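Local coordinates for protein Phi class glutathione transferase GSTF1 (Populus tremula x Populus tremuloides, PDB 4RI6) that probably conjugates glutathione to electrophilic compounds, displacing a halide where there is one, as a Phi class glutathione transferase active in detoxification, at residues 13-18 with 55-60; 6-11 with 33-38; 138-143 with 184-189. One frame throughout, in Å; residues are numbered along the deposited sequence.

Interaction 1 (13-18 with 55-60); sequences STAVSR and QVPAFK. With GSH (glutathione), chain C.
Ala15 and Val16, in the first turn of helix 14-25, make apolar contacts with Val56 and Pro57. Ala15 CB presses on the proline ring at Pro57 CD, 3.5 Å away, and also lies near the carbonyl of Val56. Val16 uses a single branch for both partners: with CG1 anti to the backbone N (chi1 174°), CG2 is left to reach Val56 CG2 at 3.9 Å and to touch Pro57 CB. The two valines meet obliquely, whereas Val16 and Pro57 run past each other in opposite senses. The peptide before Pro57 is cis, as is characteristic of the thioredoxin fold. Hydrogen bonds, by contrast, serve the helix end and the ligand, and none spans the two segments. Ser13 is the N-cap: its OG accepts from Val16 N at 3.1 Å, almost straight at 176°. Val56 grips the cysteinyl part of glutathione through its backbone alone, Val56 N giving to O2 of glutathione at 2.7 Å and glutathione N2 giving to Val56 O at 3.0 Å, as a short antiparallel strand would. At the glycyl end Gln55 NE2 adds a longer bond to O31 of glutathione, 3.3 Å. Around the sulfur the contacts are close: Ser13 OG stands 3.2 Å from glutathione SG2, and Thr14 OG1 lies 3.4 Å from it. A serine facing the thiol at the start of this helix is what the Phi class leads one to expect. Pro57 packs on Ile72 and Ala15 on Ser69, both of helix 69-79; Ser69 itself binds glutathione. Thr14 leans on helix 164-179, and beyond Pro57 the chain runs into strand 58-60, which pairs with strand 5-8.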
loop_
_atom_site.group_PDB
_atom_site.type_symbol
_atom_site.label_atom_id
_atom_site.label_comp_id
_atom_site.label_asym_id
_atom_site.label_seq_id
_atom_site.Cartn_x
_atom_site.Cartn_y
_atom_site.Cartn_z
ATOM N N SER A 13 6.545 -15.040 -9.358
ATOM C CA SER A 13 5.646 -13.956 -8.978
ATOM C C SER A 13 6.389 -12.863 -8.212
ATOM O O SER A 13 7.153 -13.132 -7.294
ATOM C CB SER A 13 4.487 -14.483 -8.115
ATOM O OG SER A 13 4.020 -13.472 -7.213
ATOM N N THR A 14 6.128 -11.621 -8.569
ATOM C CA THR A 14 6.791 -10.503 -7.896
ATOM C C THR A 14 6.419 -10.425 -6.430
ATOM O O THR A 14 7.278 -10.198 -5.588
ATOM C CB THR A 14 6.448 -9.177 -8.566
ATOM O OG1 THR A 14 5.028 -9.080 -8.701
ATOM C CG2 THR A 14 7.087 -9.092 -9.935
ATOM N N ALA A 15 5.132 -10.606 -6.130
ATOM C CA ALA A 15 4.686 -10.543 -4.746
ATOM C C ALA A 15 5.222 -11.708 -3.912
ATOM O O ALA A 15 5.574 -11.538 -2.754
ATOM C CB ALA A 15 3.163 -10.490 -4.686
ATOM N N VAL A 16 5.277 -12.902 -4.486
ATOM C CA VAL A 16 5.944 -14.012 -3.797
ATOM C C VAL A 16 7.433 -13.691 -3.551
ATOM O O VAL A 16 7.969 -13.943 -2.480
ATOM C CB VAL A 16 5.832 -15.341 -4.606
ATOM C CG1 VAL A 16 6.654 -16.460 -3.944
ATOM C CG2 VAL A 16 4.355 -15.766 -4.756
ATOM N N SER A 17 8.094 -13.143 -4.560
ATOM C CA SER A 17 9.514 -12.805 -4.458
ATOM C C SER A 17 9.795 -11.817 -3.332
ATOM O O SER A 17 10.811 -11.915 -2.643
ATOM C CB SER A 17 10.026 -12.231 -5.791
ATOM O OG SER A 17 10.158 -13.261 -6.757
ATOM N N ARG A 18 8.895 -10.864 -3.153
ATOM C CA ARG A 18 8.991 -9.909 -2.062
ATOM C C ARG A 18 9.010 -10.642 -0.727
ATOM O O ARG A 18 9.828 -10.356 0.142
ATOM C CB ARG A 18 7.829 -8.916 -2.123
ATOM C CG ARG A 18 7.820 -7.903 -0.998
ATOM C CD ARG A 18 6.648 -6.911 -1.097
ATOM N NE ARG A 18 6.851 -6.097 -2.278
ATOM C CZ ARG A 18 6.230 -6.239 -3.438
ATOM N NH1 ARG A 18 5.268 -7.141 -3.609
ATOM N NH2 ARG A 18 6.587 -5.458 -4.438
ATOM N N GLN A 55 -5.171 -14.582 -5.419
ATOM C CA GLN A 55 -3.831 -14.126 -5.768
ATOM C C GLN A 55 -2.823 -14.770 -4.866
ATOM O O GLN A 55 -3.181 -15.366 -3.864
ATOM C CB GLN A 55 -3.740 -12.609 -5.670
ATOM C CG GLN A 55 -4.737 -11.956 -6.583
ATOM C CD GLN A 55 -4.507 -10.497 -6.715
ATOM O OE1 GLN A 55 -4.866 -9.722 -5.831
ATOM N NE2 GLN A 55 -3.899 -10.095 -7.825
ATOM N N VAL A 56 -1.550 -14.658 -5.257
ATOM C CA VAL A 56 -0.441 -15.149 -4.455
ATOM C C VAL A 56 0.420 -13.967 -4.041
ATOM O O VAL A 56 0.512 -13.010 -4.764
ATOM C CB VAL A 56 0.394 -16.199 -5.228
ATOM C CG1 VAL A 56 -0.452 -17.455 -5.479
ATOM C CG2 VAL A 56 0.913 -15.651 -6.543
ATOM N N PRO A 57 1.089 -14.049 -2.891
ATOM C CA PRO A 57 1.205 -15.195 -1.999
ATOM C C PRO A 57 0.176 -15.249 -0.892
ATOM O O PRO A 57 -0.551 -14.292 -0.644
ATOM C CB PRO A 57 2.592 -14.990 -1.390
ATOM C CG PRO A 57 2.672 -13.544 -1.240
ATOM C CD PRO A 57 2.023 -12.975 -2.482
ATOM N N ALA A 58 0.152 -16.393 -0.221
ATOM C CA ALA A 58 -0.449 -16.511 1.099
ATOM C C ALA A 58 0.608 -17.051 2.055
ATOM O O ALA A 58 1.584 -17.689 1.633
ATOM C CB ALA A 58 -1.684 -17.404 1.067
ATOM N N PHE A 59 0.397 -16.805 3.339
ATOM C CA PHE A 59 1.324 -17.146 4.391
ATOM C C PHE A 59 0.579 -17.889 5.497
ATOM O O PHE A 59 -0.532 -17.482 5.865
ATOM C CB PHE A 59 1.961 -15.863 4.941
ATOM C CG PHE A 59 2.714 -16.061 6.214
ATOM C CD1 PHE A 59 2.058 -16.154 7.423
ATOM C CD2 PHE A 59 4.098 -16.126 6.205
ATOM C CE1 PHE A 59 2.763 -16.352 8.595
ATOM C CE2 PHE A 59 4.803 -16.298 7.369
ATOM C CZ PHE A 59 4.139 -16.410 8.568
ATOM N N LYS A 60 1.184 -18.960 6.026
ATOM C CA LYS A 60 0.696 -19.630 7.234
ATOM C C LYS A 60 1.835 -19.922 8.204
ATOM O O LYS A 60 2.905 -20.358 7.796
ATOM C CB LYS A 60 -0.002 -20.967 6.917
ATOM C CG LYS A 60 -1.215 -20.920 6.013
ATOM C CD LYS A 60 -1.830 -22.321 5.930
ATOM C CE LYS A 60 -3.011 -22.388 4.980
ATOM N NZ LYS A 60 -3.592 -23.746 4.950
HETATM N N1 GSH C . -1.303 -6.961 -3.698
HETATM C CA1 GSH C . -1.011 -8.383 -3.699
HETATM C C1 GSH C . 0.195 -8.776 -2.871
HETATM O O11 GSH C . 1.085 -7.952 -2.810
HETATM O O12 GSH C . 0.263 -9.866 -2.256
HETATM C CB1 GSH C . -0.731 -8.647 -5.160
HETATM C CG1 GSH C . -0.983 -10.098 -5.445
HETATM C CD1 GSH C . -0.921 -10.334 -6.926
HETATM O OE1 GSH C . -1.397 -9.576 -7.749
HETATM N N2 GSH C . -0.323 -11.465 -7.225
HETATM C CA2 GSH C . -0.132 -12.009 -8.534
HETATM C C2 GSH C . -1.179 -13.071 -8.729
HETATM O O2 GSH C . -1.507 -13.734 -7.772
HETATM C CB2 GSH C . 1.304 -12.547 -8.546
HETATM S SG2 GSH C . 2.511 -11.292 -9.027
HETATM N N3 GSH C . -1.670 -13.217 -9.964
HETATM C CA3 GSH C . -2.619 -14.252 -10.316
HETATM C C3 GSH C . -4.043 -13.764 -10.294
HETATM O O31 GSH C . -4.279 -12.597 -9.914
HETATM O O32 GSH C . -4.938 -14.551 -10.659
#

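Interaction 2 (6-11 with 33-38); sequences TIYGPP and IPIDLS. Unlike the reference sequence in segment 33-38: Ile33 (reference Val).
The Tyr8 ring has Ile33 CD1 over one face, a CH-pi contact 4.1 Å from that methyl to the ring centroid and 29° off the ring normal, and Ile35 CD1 at its edge, near the ring plane. Tyr8 and Ile33 lie side by side and point the same way, as expected of partners in a parallel bridge. The methyl ends where it does because Ile33 CG1 sits beside the backbone N (chi1 -71°) and the chain then extends (chi2 171°), placing CD1 between the ring and Thr6. There the fit is tight, with Thr6 CG2 only 3.4 Å from Ile33 CD1. Behind the side chains Ile33 is held from both ends of its backbone: Ile33 N gives to Ile7 O at 2.7 Å, and Gly9 N gives to Ile33 O at 2.8 Å. Both bonds are nearly straight, and Tyr8 CA adds a C-H contact to Ile33 O between them. Past this bridge the chains run on without pairing. Gly9 takes backbone angles at which a side chain would jam against the preceding carbonyl, and Ile35 CG1 packs against it, 3.7 Å from Gly9 N. The Pro10 ring then rides on the backbone of the loop, its CD 3.3 Å from Ile35 O, and its CG is crossed at about a right angle by Leu37, whose CD1 lies 4.0 Å off. This is the parallel pairing that closes the beta-alpha-beta unit of strand 5-8, helix 14-25 and strand 30-33. In chemical terms the polar grip is all backbone and the side chains add mainly apolar contacts, with Pro10 resting on the Ile35 carbonyl; the loop thus runs from the sheet edge to Leu37, which touches glutathione.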
loop_
_atom_site.group_PDB
_atom_site.type_symbol
_atom_site.label_atom_id
_atom_site.label_comp_id
_atom_site.label_asym_id
_atom_site.label_seq_id
_atom_site.Cartn_x
_atom_site.Cartn_y
_atom_site.Cartn_z
ATOM N N THR A 6 4.872 -21.468 6.159
ATOM C CA THR A 6 4.401 -21.959 4.875
ATOM C C THR A 6 4.058 -20.783 3.963
ATOM O O THR A 6 3.296 -19.905 4.349
ATOM C CB THR A 6 3.162 -22.835 5.068
ATOM O OG1 THR A 6 3.479 -23.939 5.936
ATOM C CG2 THR A 6 2.641 -23.355 3.742
ATOM N N ILE A 7 4.613 -20.783 2.755
ATOM C CA ILE A 7 4.341 -19.750 1.758
ATOM C C ILE A 7 3.732 -20.404 0.530
ATOM O O ILE A 7 4.216 -21.443 0.091
ATOM C CB ILE A 7 5.626 -18.995 1.346
ATOM C CG1 ILE A 7 6.377 -18.501 2.584
ATOM C CG2 ILE A 7 5.306 -17.871 0.376
ATOM C CD1 ILE A 7 5.646 -17.498 3.397
ATOM N N TYR A 8 2.700 -19.781 -0.033
ATOM C CA TYR A 8 2.023 -20.276 -1.229
ATOM C C TYR A 8 2.343 -19.418 -2.439
ATOM O O TYR A 8 2.146 -18.189 -2.406
ATOM C CB TYR A 8 0.498 -20.279 -1.044
ATOM C CG TYR A 8 -0.016 -21.268 -0.042
ATOM C CD1 TYR A 8 0.082 -21.031 1.314
ATOM C CD2 TYR A 8 -0.607 -22.447 -0.460
ATOM C CE1 TYR A 8 -0.403 -21.949 2.235
ATOM C CE2 TYR A 8 -1.097 -23.362 0.442
ATOM C CZ TYR A 8 -0.985 -23.115 1.787
ATOM O OH TYR A 8 -1.475 -24.034 2.687
ATOM N N GLY A 9 2.792 -20.057 -3.512
ATOM C CA GLY A 9 2.952 -19.380 -4.788
ATOM C C GLY A 9 4.289 -19.652 -5.463
ATOM O O GLY A 9 5.206 -20.168 -4.836
ATOM N N PRO A 10 4.415 -19.274 -6.745
ATOM C CA PRO A 10 5.651 -19.504 -7.511
ATOM C C PRO A 10 6.674 -18.387 -7.352
ATOM O O PRO A 10 6.307 -17.229 -7.277
ATOM C CB PRO A 10 5.155 -19.552 -8.946
ATOM C CG PRO A 10 4.012 -18.576 -8.953
ATOM C CD PRO A 10 3.372 -18.649 -7.575
ATOM N N PRO A 11 7.961 -18.727 -7.343
ATOM C CA PRO A 11 8.929 -17.636 -7.223
ATOM C C PRO A 11 8.963 -16.663 -8.419
ATOM O O PRO A 11 9.446 -15.549 -8.246
ATOM C CB PRO A 11 10.259 -18.365 -7.057
ATOM C CG PRO A 11 10.008 -19.772 -7.262
ATOM C CD PRO A 11 8.577 -20.053 -7.188
ATOM N N ILE A 33 4.981 -23.742 -1.120
ATOM C CA ILE A 33 3.976 -24.559 -1.788
ATOM C C ILE A 33 3.656 -23.989 -3.158
ATOM O O ILE A 33 3.178 -22.856 -3.276
ATOM C CB ILE A 33 2.678 -24.666 -0.940
ATOM C CG1 ILE A 33 2.928 -25.535 0.291
ATOM C CG2 ILE A 33 1.534 -25.289 -1.749
ATOM C CD1 ILE A 33 1.779 -25.528 1.282
ATOM N N PRO A 34 3.889 -24.784 -4.218
ATOM C CA PRO A 34 3.707 -24.257 -5.573
ATOM C C PRO A 34 2.251 -23.988 -5.932
ATOM O O PRO A 34 1.353 -24.740 -5.544
ATOM C CB PRO A 34 4.283 -25.371 -6.456
ATOM C CG PRO A 34 4.012 -26.605 -5.675
ATOM C CD PRO A 34 4.211 -26.224 -4.234
ATOM N N ILE A 35 2.044 -22.884 -6.647
ATOM C CA ILE A 35 0.763 -22.545 -7.269
ATOM C C ILE A 35 1.013 -22.115 -8.722
ATOM O O ILE A 35 1.677 -21.093 -8.941
ATOM C CB ILE A 35 0.050 -21.378 -6.520
ATOM C CG1 ILE A 35 -0.132 -21.676 -5.023
ATOM C CG2 ILE A 35 -1.263 -21.055 -7.184
ATOM C CD1 ILE A 35 -1.200 -22.702 -4.695
ATOM N N ASP A 36 0.490 -22.851 -9.706
ATOM C CA ASP A 36 0.753 -22.542 -11.122
ATOM C C ASP A 36 -0.275 -21.538 -11.652
ATOM O O ASP A 36 -1.425 -21.877 -11.874
ATOM C CB ASP A 36 0.760 -23.831 -11.978
ATOM C CG ASP A 36 1.225 -23.596 -13.418
ATOM O OD1 ASP A 36 0.974 -22.512 -13.990
ATOM O OD2 ASP A 36 1.840 -24.526 -13.991
ATOM N N LEU A 37 0.167 -20.294 -11.865
ATOM C CA LEU A 37 -0.718 -19.209 -12.275
ATOM C C LEU A 37 -1.187 -19.371 -13.713
ATOM O O LEU A 37 -2.282 -18.958 -14.060
ATOM C CB LEU A 37 -0.020 -17.850 -12.098
ATOM C CG LEU A 37 0.499 -17.549 -10.692
ATOM C CD1 LEU A 37 1.244 -16.206 -10.624
ATOM C CD2 LEU A 37 -0.652 -17.587 -9.687
ATOM N N SER A 38 -0.370 -19.983 -14.557
ATOM C CA SER A 38 -0.782 -20.229 -15.931
ATOM C C SER A 38 -1.923 -21.249 -15.989
ATOM O O SER A 38 -2.669 -21.278 -16.968
ATOM C CB SER A 38 0.398 -20.710 -16.781
ATOM O OG SER A 38 0.683 -22.079 -16.550
#

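Interaction 3 (138-143 with 184-189); sequences DKLAKV and YLFTSR
Leu185 and Arg189, which face Ala141 across the contact, sit on a turn tied at Tyr184 O, where Ser188 OG at 2.7 Å and Ser188 N at 3.0 Å bind the same oxygen from opposite faces of its plane. The next carbonyl is also engaged: Arg189 NH1 gives to Leu185 O at 2.9 Å, in the carbonyl plane on a lone pair. Extended from CG to NE, the arginine chain runs back alongside its own turn, and the guanidinium comes to lie with one face over Ala141 O, 3.6 Å from Arg189 NH2; the same nitrogen is near Ala141 CB. NE of Arg189 also makes a salt bridge with Asp145, one turn further along helix 130-150. A methionine here would probably leave Asp145 without its charge partner and Leu185 O without its side-chain donor, giving up an ionic tie between this turn and the helix. Beside the polar group, Leu140 and Leu185 cross obliquely in an apolar seam. Leu185 splits its methyls, CD2 going to Ala141 CB at 3.9 Å and CD1 to Leu140 CD2, also 3.9 Å. Leu140, its CG anti to the backbone N (chi1 -179°), sends CD2 past Leu185 toward Phe186 CE1, at 4.5 Å. Phe110 of helix 93-122 and Leu176 of helix 164-179 touch both Leu140 and Phe186, so the seam runs into the core of the all-helical C-terminal domain. Arg189 is itself the N-cap position of helix 190-200. The chemistry is thus divided: methyl groups fill the inner side, while Arg189, bonded to Leu185 O of its own turn and to Asp145 of helix 130-150, ties the two together.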
loop_
_atom_site.group_PDB
_atom_site.type_symbol
_atom_site.label_atom_id
_atom_site.label_comp_id
_atom_site.label_asym_id
_atom_site.label_seq_id
_atom_site.Cartn_x
_atom_site.Cartn_y
_atom_site.Cartn_z
ATOM N N ASP A 138 6.394 6.679 -18.836
ATOM C CA ASP A 138 6.538 8.087 -18.495
ATOM C C ASP A 138 6.209 8.329 -17.018
ATOM O O ASP A 138 6.848 9.135 -16.350
ATOM C CB ASP A 138 5.646 8.965 -19.391
ATOM C CG ASP A 138 6.155 9.080 -20.830
ATOM O OD1 ASP A 138 7.319 8.718 -21.119
ATOM O OD2 ASP A 138 5.372 9.574 -21.678
ATOM N N LYS A 139 5.178 7.668 -16.508
ATOM C CA LYS A 139 4.873 7.732 -15.074
ATOM C C LYS A 139 6.041 7.247 -14.226
ATOM O O LYS A 139 6.393 7.848 -13.227
ATOM C CB LYS A 139 3.636 6.898 -14.744
ATOM C CG LYS A 139 2.341 7.542 -15.103
ATOM C CD LYS A 139 1.199 6.664 -14.647
ATOM C CE LYS A 139 -0.162 7.275 -14.957
ATOM N NZ LYS A 139 -1.241 6.329 -14.566
ATOM N N LEU A 140 6.645 6.139 -14.621
ATOM C CA LEU A 140 7.692 5.574 -13.814
ATOM C C LEU A 140 8.938 6.463 -13.883
ATOM O O LEU A 140 9.653 6.620 -12.896
ATOM C CB LEU A 140 7.997 4.148 -14.281
ATOM C CG LEU A 140 9.083 3.395 -13.508
ATOM C CD1 LEU A 140 8.825 3.380 -11.997
ATOM C CD2 LEU A 140 9.206 1.967 -14.034
ATOM N N ALA A 141 9.191 7.039 -15.050
ATOM C CA ALA A 141 10.303 7.954 -15.218
ATOM C C ALA A 141 10.191 9.127 -14.257
ATOM O O ALA A 141 11.190 9.531 -13.640
ATOM C CB ALA A 141 10.384 8.427 -16.656
ATOM N N LYS A 142 8.982 9.661 -14.104
ATOM C CA LYS A 142 8.751 10.753 -13.159
ATOM C C LYS A 142 9.039 10.330 -11.717
ATOM O O LYS A 142 9.637 11.085 -10.957
ATOM C CB LYS A 142 7.313 11.285 -13.285
ATOM C CG LYS A 142 7.069 12.063 -14.594
ATOM C CD LYS A 142 7.486 13.524 -14.504
ATOM C CE LYS A 142 7.998 14.044 -15.849
ATOM N NZ LYS A 142 8.699 15.368 -15.779
ATOM N N VAL A 143 8.602 9.136 -11.332
ATOM C CA VAL A 143 8.931 8.617 -10.017
ATOM C C VAL A 143 10.446 8.505 -9.833
ATOM O O VAL A 143 10.999 8.893 -8.803
ATOM C CB VAL A 143 8.281 7.236 -9.801
ATOM C CG1 VAL A 143 8.686 6.639 -8.494
ATOM C CG2 VAL A 143 6.764 7.352 -9.861
ATOM N N TYR A 184 16.780 1.036 -19.126
ATOM C CA TYR A 184 17.325 2.396 -19.173
ATOM C C TYR A 184 16.682 3.327 -18.129
ATOM O O TYR A 184 17.289 4.304 -17.700
ATOM C CB TYR A 184 17.147 3.015 -20.573
ATOM C CG TYR A 184 15.715 3.315 -20.983
ATOM C CD1 TYR A 184 15.107 4.528 -20.670
ATOM C CD2 TYR A 184 14.966 2.388 -21.686
ATOM C CE1 TYR A 184 13.796 4.794 -21.041
ATOM C CE2 TYR A 184 13.654 2.658 -22.064
ATOM C CZ TYR A 184 13.076 3.859 -21.746
ATOM O OH TYR A 184 11.768 4.129 -22.120
ATOM N N LEU A 185 15.449 3.039 -17.728
ATOM C CA LEU A 185 14.785 3.871 -16.729
ATOM C C LEU A 185 15.593 3.930 -15.441
ATOM O O LEU A 185 15.663 4.977 -14.777
ATOM C CB LEU A 185 13.368 3.353 -16.436
ATOM C CG LEU A 185 12.355 3.549 -17.549
ATOM C CD1 LEU A 185 11.127 2.721 -17.288
ATOM C CD2 LEU A 185 12.003 5.043 -17.678
ATOM N N PHE A 186 16.225 2.807 -15.117
ATOM C CA PHE A 186 17.059 2.692 -13.929
ATOM C C PHE A 186 18.522 3.015 -14.241
ATOM O O PHE A 186 19.173 3.757 -13.505
ATOM C CB PHE A 186 16.943 1.281 -13.354
ATOM C CG PHE A 186 15.548 0.937 -12.885
ATOM C CD1 PHE A 186 14.570 0.514 -13.776
ATOM C CD2 PHE A 186 15.213 1.053 -11.547
ATOM C CE1 PHE A 186 13.282 0.205 -13.320
ATOM C CE2 PHE A 186 13.941 0.749 -11.099
ATOM C CZ PHE A 186 12.981 0.324 -11.982
ATOM N N THR A 187 19.030 2.483 -15.346
ATOM C CA THR A 187 20.472 2.539 -15.580
ATOM C C THR A 187 20.935 3.897 -16.102
ATOM O O THR A 187 22.103 4.213 -15.964
ATOM C CB THR A 187 20.947 1.438 -16.560
ATOM O OG1 THR A 187 20.356 1.641 -17.849
ATOM C CG2 THR A 187 20.574 0.057 -16.029
ATOM N N SER A 188 20.025 4.708 -16.670
ATOM C CA SER A 188 20.379 6.037 -17.205
ATOM C C SER A 188 20.392 7.136 -16.140
ATOM O O SER A 188 20.804 8.270 -16.409
ATOM C CB SER A 188 19.424 6.457 -18.318
ATOM O OG SER A 188 18.153 6.824 -17.802
ATOM N N ARG A 189 19.972 6.784 -14.937
ATOM C CA ARG A 189 19.919 7.703 -13.802
ATOM C C ARG A 189 21.016 7.280 -12.825
ATOM O O ARG A 189 20.960 6.203 -12.256
ATOM C CB ARG A 189 18.530 7.648 -13.153
ATOM C CG ARG A 189 17.458 8.322 -13.986
ATOM C CD ARG A 189 16.034 8.081 -13.444
ATOM N NE ARG A 189 15.107 8.909 -14.199
ATOM C CZ ARG A 189 14.639 8.618 -15.405
ATOM N NH1 ARG A 189 14.892 7.447 -15.974
ATOM N NH2 ARG A 189 13.926 9.511 -16.053
#

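In the fold
Interactions 1 and 2 belong to the thioredoxin-like N-terminal domain, their centres 8 Å apart, and their segments alternate along the chain. They share one mixed sheet, in which strand 5-8 lies between 30-33 and 58-60, and strand 5-8 leads on to helix 14-25; backbone pairs Thr6 with Lys60 and Tyr8 with Ala58 join them directly. Interaction 3 comes later in sequence, in the helical C-terminal domain on the opposite side of the chain's centre. Its centre is 26 Å from that of interaction 1 and 30 Å from that of interaction 2, with nearest atoms about 11 and 17 Å away. The first supplies much of the glutathione pocket, the second Leu37; the third packs helices remote from it.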